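Side-chain contacts in beta-amyloid-like protein (Caenorhabditis elegans, PDB 3K66), which is a worm homologue of human amyloid precursor protein whose helical E2 domain binds heparin and probably serves in cell adhesion and neural development: residues G179-L184 / P196-Y201; Q112-H117 / P188-Y193; H124-S129 / K192-I197. One frame throughout, in Å; residues are numbered along the deposited sequence.

Contact 1: G179-L184 / P196-Y201; sequences GTLAML and PIAVTY
Two helices of the C-terminal bundle of the E2 domain, 163-182 and 195-209, linked through the short helix 188-191, meet here through Leu-181 on one side and Ala-198 and Val-199 on the other. Only 91 Å² is buried between the two segments, and a single leucine methyl makes the closest approaches. CD2 of Leu-181 does the touching, and it rests 4.1 Å from CG2 of Val-199. The same methyl also reaches CB of Ala-198, at 4.3 Å. The Leu-181 and Val-199 side chains cross at about a right angle, the leucine arm coming in across the valine. Leu-181 is able to reach over because its CG lies opposite the carbonyl carbon (chi1 -74°), on a CB that already points at helix 195-209. The contact is wholly apolar, and Leu-181 and Ala-198 are buried. One turn on, OG1 of Thr-200 bonds back to O of Pro-196 at 3.0 Å, within the first turns of helix 195-209. Ala-198 also touches Leu-130 of helix 123-154, while Thr-180 O is bonded by Tyr-110 OH from helix 55-119. Aliphatic packing of this kind between roughly opposed helices is characteristic of an antiparallel helical bundle.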
# COMPACT_ATOMS: atom_id res chain seq x y z
N GLY A 179 24.91 7.06 1.79
CA GLY A 179 25.41 8.31 1.27
C GLY A 179 25.11 9.44 2.24
O GLY A 179 25.95 10.28 2.53
N THR A 180 23.90 9.45 2.78
CA THR A 180 23.55 10.52 3.70
C THR A 180 24.42 10.50 4.97
O THR A 180 24.75 11.55 5.51
CB THR A 180 22.07 10.46 4.02
OG1 THR A 180 21.33 10.38 2.79
CG2 THR A 180 21.63 11.71 4.75
N LEU A 181 24.81 9.31 5.42
CA LEU A 181 25.67 9.16 6.59
C LEU A 181 27.09 9.63 6.20
O LEU A 181 27.81 10.24 7.01
CB LEU A 181 25.70 7.70 7.06
CG LEU A 181 24.41 7.23 7.77
CD1 LEU A 181 24.09 5.77 7.46
CD2 LEU A 181 24.58 7.43 9.26
N ALA A 182 27.48 9.36 4.96
CA ALA A 182 28.80 9.78 4.50
C ALA A 182 28.97 11.30 4.67
O ALA A 182 30.07 11.80 4.90
CB ALA A 182 29.01 9.37 3.04
N MET A 183 27.87 12.04 4.55
CA MET A 183 27.97 13.47 4.69
C MET A 183 28.58 13.90 6.01
O MET A 183 28.98 15.05 6.16
CB MET A 183 26.60 14.12 4.49
CG MET A 183 26.22 14.20 3.02
SD MET A 183 24.53 14.70 2.71
CE MET A 183 24.25 14.07 1.01
N LEU A 184 28.71 12.99 6.97
CA LEU A 184 29.31 13.38 8.24
C LEU A 184 30.82 13.29 8.21
O LEU A 184 31.49 13.95 9.00
CB LEU A 184 28.77 12.52 9.40
CG LEU A 184 27.36 12.82 9.89
CD1 LEU A 184 26.38 12.14 8.97
CD2 LEU A 184 27.16 12.31 11.30
N PRO A 196 27.61 6.90 15.36
CA PRO A 196 27.24 5.66 16.05
C PRO A 196 25.82 5.73 16.61
O PRO A 196 25.17 4.71 16.79
CB PRO A 196 28.31 5.53 17.12
CG PRO A 196 28.60 6.94 17.45
CD PRO A 196 28.67 7.60 16.10
N ILE A 197 25.33 6.94 16.89
CA ILE A 197 23.97 7.07 17.41
C ILE A 197 22.92 6.87 16.31
O ILE A 197 21.94 6.13 16.48
CB ILE A 197 23.74 8.44 18.08
CG1 ILE A 197 24.73 8.63 19.22
CG2 ILE A 197 22.33 8.51 18.64
CD1 ILE A 197 24.58 9.96 19.93
N ALA A 198 23.13 7.54 15.18
CA ALA A 198 22.22 7.44 14.04
C ALA A 198 22.21 6.03 13.44
O ALA A 198 21.15 5.54 13.05
CB ALA A 198 22.63 8.46 12.95
N VAL A 199 23.38 5.39 13.37
CA VAL A 199 23.46 4.03 12.80
C VAL A 199 22.65 3.03 13.63
O VAL A 199 21.89 2.24 13.09
CB VAL A 199 24.94 3.52 12.68
CG1 VAL A 199 24.93 2.08 12.19
CG2 VAL A 199 25.73 4.36 11.69
N THR A 200 22.82 3.07 14.95
CA THR A 200 22.06 2.18 15.82
C THR A 200 20.57 2.50 15.67
O THR A 200 19.72 1.60 15.56
CB THR A 200 22.50 2.34 17.27
OG1 THR A 200 23.91 2.09 17.36
CG2 THR A 200 21.75 1.34 18.18
N TYR A 201 20.26 3.79 15.62
CA TYR A 201 18.89 4.22 15.46
C TYR A 201 18.32 3.60 14.20
O TYR A 201 17.17 3.17 14.16
CB TYR A 201 18.78 5.74 15.34
CG TYR A 201 17.36 6.22 15.11
CD1 TYR A 201 16.42 6.23 16.14
CD2 TYR A 201 16.96 6.66 13.85
CE1 TYR A 201 15.13 6.67 15.91
CE2 TYR A 201 15.68 7.10 13.61
CZ TYR A 201 14.76 7.10 14.66
OH TYR A 201 13.48 7.55 14.43

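Contact 2: Q112-H117 / P188-Y193; sequences QALATH and PDLEKY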
# COMPACT_ATOMS: atom_id res chain seq x y z
N GLN A 112 20.76 21.79 6.34
CA GLN A 112 20.83 23.09 7.01
C GLN A 112 21.47 22.82 8.37
O GLN A 112 22.37 23.55 8.80
CB GLN A 112 19.43 23.70 7.17
CG GLN A 112 19.37 25.20 6.83
CD GLN A 112 17.97 25.80 6.87
OE1 GLN A 112 17.58 26.59 5.99
NE2 GLN A 112 17.21 25.45 7.89
N ALA A 113 21.00 21.77 9.03
CA ALA A 113 21.52 21.40 10.34
C ALA A 113 23.04 21.34 10.27
O ALA A 113 23.73 21.77 11.20
CB ALA A 113 20.96 20.05 10.76
N LEU A 114 23.55 20.80 9.18
CA LEU A 114 24.99 20.68 9.00
C LEU A 114 25.65 22.02 8.71
O LEU A 114 26.64 22.39 9.35
CB LEU A 114 25.32 19.70 7.86
CG LEU A 114 25.34 18.22 8.24
CD1 LEU A 114 25.49 17.39 6.98
CD2 LEU A 114 26.48 17.94 9.23
N ALA A 115 25.11 22.75 7.73
CA ALA A 115 25.66 24.05 7.39
C ALA A 115 25.71 24.92 8.64
O ALA A 115 26.74 25.51 8.95
CB ALA A 115 24.83 24.72 6.30
N THR A 116 24.60 24.98 9.37
CA THR A 116 24.55 25.77 10.60
C THR A 116 25.57 25.30 11.61
O THR A 116 25.98 26.04 12.50
CB THR A 116 23.17 25.71 11.26
OG1 THR A 116 22.23 26.45 10.48
CG2 THR A 116 23.22 26.27 12.67
N HIS A 117 26.01 24.06 11.46
CA HIS A 117 26.99 23.49 12.37
C HIS A 117 28.39 24.00 12.10
O HIS A 117 29.17 24.21 13.03
CB HIS A 117 27.00 21.97 12.26
CG HIS A 117 27.83 21.32 13.31
ND1 HIS A 117 27.44 21.27 14.64
CD2 HIS A 117 29.05 20.73 13.25
CE1 HIS A 117 28.39 20.67 15.34
NE2 HIS A 117 29.37 20.34 14.53
N PRO A 188 34.55 15.80 11.42
CA PRO A 188 35.19 14.84 12.30
C PRO A 188 34.72 15.05 13.71
O PRO A 188 34.37 14.11 14.42
CB PRO A 188 36.67 15.15 12.14
CG PRO A 188 36.68 16.63 11.89
CD PRO A 188 35.54 16.76 10.89
N ASP A 189 34.73 16.31 14.12
CA ASP A 189 34.27 16.65 15.44
C ASP A 189 32.92 15.97 15.70
O ASP A 189 32.71 15.33 16.74
CB ASP A 189 34.09 18.17 15.56
CG ASP A 189 33.23 18.78 14.42
OD1 ASP A 189 33.78 19.08 13.34
OD2 ASP A 189 32.00 18.95 14.61
N LEU A 190 32.04 16.05 14.71
CA LEU A 190 30.69 15.52 14.80
C LEU A 190 30.49 14.07 14.40
O LEU A 190 29.69 13.35 15.00
CB LEU A 190 29.80 16.46 14.00
CG LEU A 190 28.44 16.08 13.44
CD1 LEU A 190 27.35 16.84 14.17
CD2 LEU A 190 28.43 16.45 11.95
N GLU A 191 31.22 13.62 13.39
CA GLU A 191 31.06 12.25 12.94
C GLU A 191 31.44 11.24 14.02
O GLU A 191 31.07 10.07 13.95
CB GLU A 191 31.92 11.96 11.72
CG GLU A 191 31.65 10.57 11.22
CD GLU A 191 32.57 10.12 10.12
OE1 GLU A 191 33.80 10.10 10.36
OE2 GLU A 191 32.07 9.77 9.03
N LYS A 192 32.17 11.70 15.01
CA LYS A 192 32.61 10.81 16.06
C LYS A 192 31.50 10.57 17.07
O LYS A 192 31.36 9.47 17.59
CB LYS A 192 33.84 11.41 16.74
CG LYS A 192 34.51 10.46 17.55
N TYR A 193 30.67 11.59 17.34
CA TYR A 193 29.62 11.42 18.32
C TYR A 193 28.19 11.22 17.80
O TYR A 193 27.37 10.59 18.47
CB TYR A 193 29.66 12.60 19.31
CG TYR A 193 31.02 12.72 20.00
CD1 TYR A 193 31.94 13.69 19.61
CD2 TYR A 193 31.39 11.84 21.02
CE1 TYR A 193 33.21 13.77 20.22
CE2 TYR A 193 32.65 11.91 21.62
CZ TYR A 193 33.56 12.88 21.22
OH TYR A 193 34.80 12.92 21.81
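NE2 of His-117 donates to OD2 of Asp-189 over 3.0 Å, a fairly straight bond with an N-H...O angle of 159°. The oxygen lies in the plane of the imidazole and is met nearly along its C-O axis. Ring and carboxylate are themselves almost coplanar, 18° apart, with the two side chains arriving from opposite directions. Asp-189 reaches this position with CG set between its backbone N and carbonyl carbon (chi1 51°). The other ring nitrogen, ND1, has a weak hydrogen bond from the backbone N of Asn-122, so both ring nitrogens have a partner, the second weakly, consistent with the ring hydrogen on NE2.

Leu-190 adds an apolar grip. Its CD1 lies over one face of the ring in a CH-pi contact, 4.2 Å from the centroid and shifted toward the rim, while its CB approaches NE2 at 3.9 Å. The other branch, CD2, turns to Leu-114 and meets CD2 of that residue at 3.7 Å, the two leucines crossing at about a right angle. Val-126 of helix 123-154 touches both leucines. An alanine in place of His-117 would probably leave the Asp-189 carboxylate without its donor and Leu-190 CD1 without the ring beneath it. A His-carboxylate hydrogen bond beside buried leucines thus joins the C-terminal end of helix 55-119 to the short helix 188-191 in the helical E2 fold.

Contact 3: H124-S129 / K192-I197; sequences HSVLQS and KYVRPI
Leu-127 and Val-194 lie side by side, pointing opposite ways, and Leu-127 meets Ile-197 at about a right angle, so one leucine serves two partners in two different ways. The setting is the helical bundle of the E2 domain, where helix 123-154 packs against the start of helix 195-209 and the turn that leads into it. The backbones come near here, with CA of Leu-127 and CA of Val-194 only 6.3 Å apart.

The side-by-side contact of Leu-127 and Val-194 is carried by a single valine methyl. CG1 of Val-194 lies 3.7 Å from CB of Leu-127 and 3.9 Å from its CD1, so it touches the leucine both at its base and at one branch tip. Val-194 CG1 lies opposite the backbone N (chi1 -172°), as does Leu-127 CG (chi1 175°), which carries CD1 to the valine. The same CG1 of Val-194 is approached more loosely by Val-126, whose own CG1 stands 4.4 Å away. Val-126 also packs on Ala-113 and Leu-114 of helix 55-119, so this interface continues directly into that of the long helix.

The fork of Leu-127 divides the work. While CD1 stays with Val-194, CD2 turns to the isoleucine near the surface. There the beta-branched methyl of Ile-197 makes the closest approach: CG2 of Ile-197 sits 3.8 Å from CD2 of Leu-127.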
# COMPACT_ATOMS: atom_id res chain seq x y z
N HIS A 124 22.83 18.51 18.46
CA HIS A 124 21.55 17.83 18.58
C HIS A 124 20.66 17.93 17.35
O HIS A 124 20.13 16.93 16.88
CB HIS A 124 20.80 18.37 19.81
CG HIS A 124 19.33 18.09 19.81
ND1 HIS A 124 18.45 18.77 18.99
CD2 HIS A 124 18.58 17.22 20.53
CE1 HIS A 124 17.23 18.33 19.21
NE2 HIS A 124 17.27 17.39 20.14
N SER A 125 20.49 19.14 16.84
CA SER A 125 19.64 19.33 15.67
C SER A 125 20.07 18.47 14.49
O SER A 125 19.23 17.92 13.77
CB SER A 125 19.61 20.80 15.27
OG SER A 125 18.70 21.01 14.21
N VAL A 126 21.37 18.34 14.28
CA VAL A 126 21.87 17.53 13.17
C VAL A 126 21.29 16.13 13.26
O VAL A 126 20.72 15.62 12.29
CB VAL A 126 23.43 17.52 13.13
CG1 VAL A 126 23.95 16.26 12.44
CG2 VAL A 126 23.92 18.74 12.36
N LEU A 127 21.43 15.52 14.44
CA LEU A 127 20.94 14.18 14.72
C LEU A 127 19.43 14.02 14.53
O LEU A 127 18.98 13.16 13.78
CB LEU A 127 21.33 13.79 16.14
CG LEU A 127 20.83 12.46 16.72
CD1 LEU A 127 21.10 11.32 15.76
CD2 LEU A 127 21.55 12.20 18.03
N GLN A 128 18.65 14.86 15.20
CA GLN A 128 17.19 14.80 15.09
C GLN A 128 16.80 14.94 13.63
O GLN A 128 15.77 14.42 13.19
CB GLN A 128 16.53 15.93 15.89
CG GLN A 128 15.79 15.40 16.98
N SER A 129 17.64 15.64 12.89
CA SER A 129 17.40 15.87 11.47
C SER A 129 17.65 14.58 10.70
O SER A 129 16.84 14.15 9.87
CB SER A 129 18.32 16.97 10.96
OG SER A 129 17.81 17.48 9.75
N LYS A 192 32.17 11.70 15.01
CA LYS A 192 32.61 10.81 16.06
C LYS A 192 31.50 10.57 17.07
O LYS A 192 31.36 9.47 17.59
CB LYS A 192 33.84 11.41 16.74
CG LYS A 192 34.51 10.46 17.55
N TYR A 193 30.67 11.59 17.34
CA TYR A 193 29.62 11.42 18.32
C TYR A 193 28.19 11.22 17.80
O TYR A 193 27.37 10.59 18.47
CB TYR A 193 29.66 12.60 19.31
CG TYR A 193 31.02 12.72 20.00
CD1 TYR A 193 31.94 13.69 19.61
CD2 TYR A 193 31.39 11.84 21.02
CE1 TYR A 193 33.21 13.77 20.22
CE2 TYR A 193 32.65 11.91 21.62
CZ TYR A 193 33.56 12.88 21.22
OH TYR A 193 34.80 12.92 21.81
N VAL A 194 27.88 11.74 16.62
CA VAL A 194 26.52 11.58 16.08
C VAL A 194 26.31 10.26 15.31
O VAL A 194 25.27 9.62 15.44
CB VAL A 194 26.11 12.75 15.15
CG1 VAL A 194 24.63 12.63 14.80
CG2 VAL A 194 26.35 14.07 15.82
N ARG A 195 27.30 9.88 14.51
CA ARG A 195 27.22 8.68 13.68
C ARG A 195 26.80 7.38 14.39
O ARG A 195 25.75 6.80 14.07
CB ARG A 195 28.53 8.45 12.92
CG ARG A 195 28.58 7.17 12.13
CD ARG A 195 29.58 7.26 11.01
NE ARG A 195 29.45 6.14 10.08
CZ ARG A 195 29.72 4.88 10.38
NH1 ARG A 195 30.13 4.57 11.61
NH2 ARG A 195 29.54 3.95 9.47
N PRO A 196 27.61 6.90 15.36
CA PRO A 196 27.24 5.66 16.05
C PRO A 196 25.82 5.73 16.61
O PRO A 196 25.17 4.71 16.79
CB PRO A 196 28.31 5.53 17.12
CG PRO A 196 28.60 6.94 17.45
CD PRO A 196 28.67 7.60 16.10
N ILE A 197 25.33 6.94 16.89
CA ILE A 197 23.97 7.07 17.41
C ILE A 197 22.92 6.87 16.31
O ILE A 197 21.94 6.13 16.48
CB ILE A 197 23.74 8.44 18.08
CG1 ILE A 197 24.73 8.63 19.22
CG2 ILE A 197 22.33 8.51 18.64
CD1 ILE A 197 24.58 9.96 19.93

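Overall arrangement
Followed from the N terminus, the chain passes residues 112-117 near the end of helix 55-119, turns back into helix 123-154, and returns through helix 163-182 to the short helix 188-191 and then helix 195-209. Contact 2 closes a loop of 70 intervening residues and contact 3 one of 62, whereas contact 1 spans only 11, including helix 188-191. Contacts 1 and 2 cross, because their segments alternate along the chain. Contact 3 overlaps both of the others in its second segment, sharing Lys-192 and Tyr-193 with contact 2 and Pro-196 and Ile-197 with contact 1. Together they fasten helices 55-119, 123-154, 163-182 and 195-209, and the short helix 188-191, at one end of the molecule.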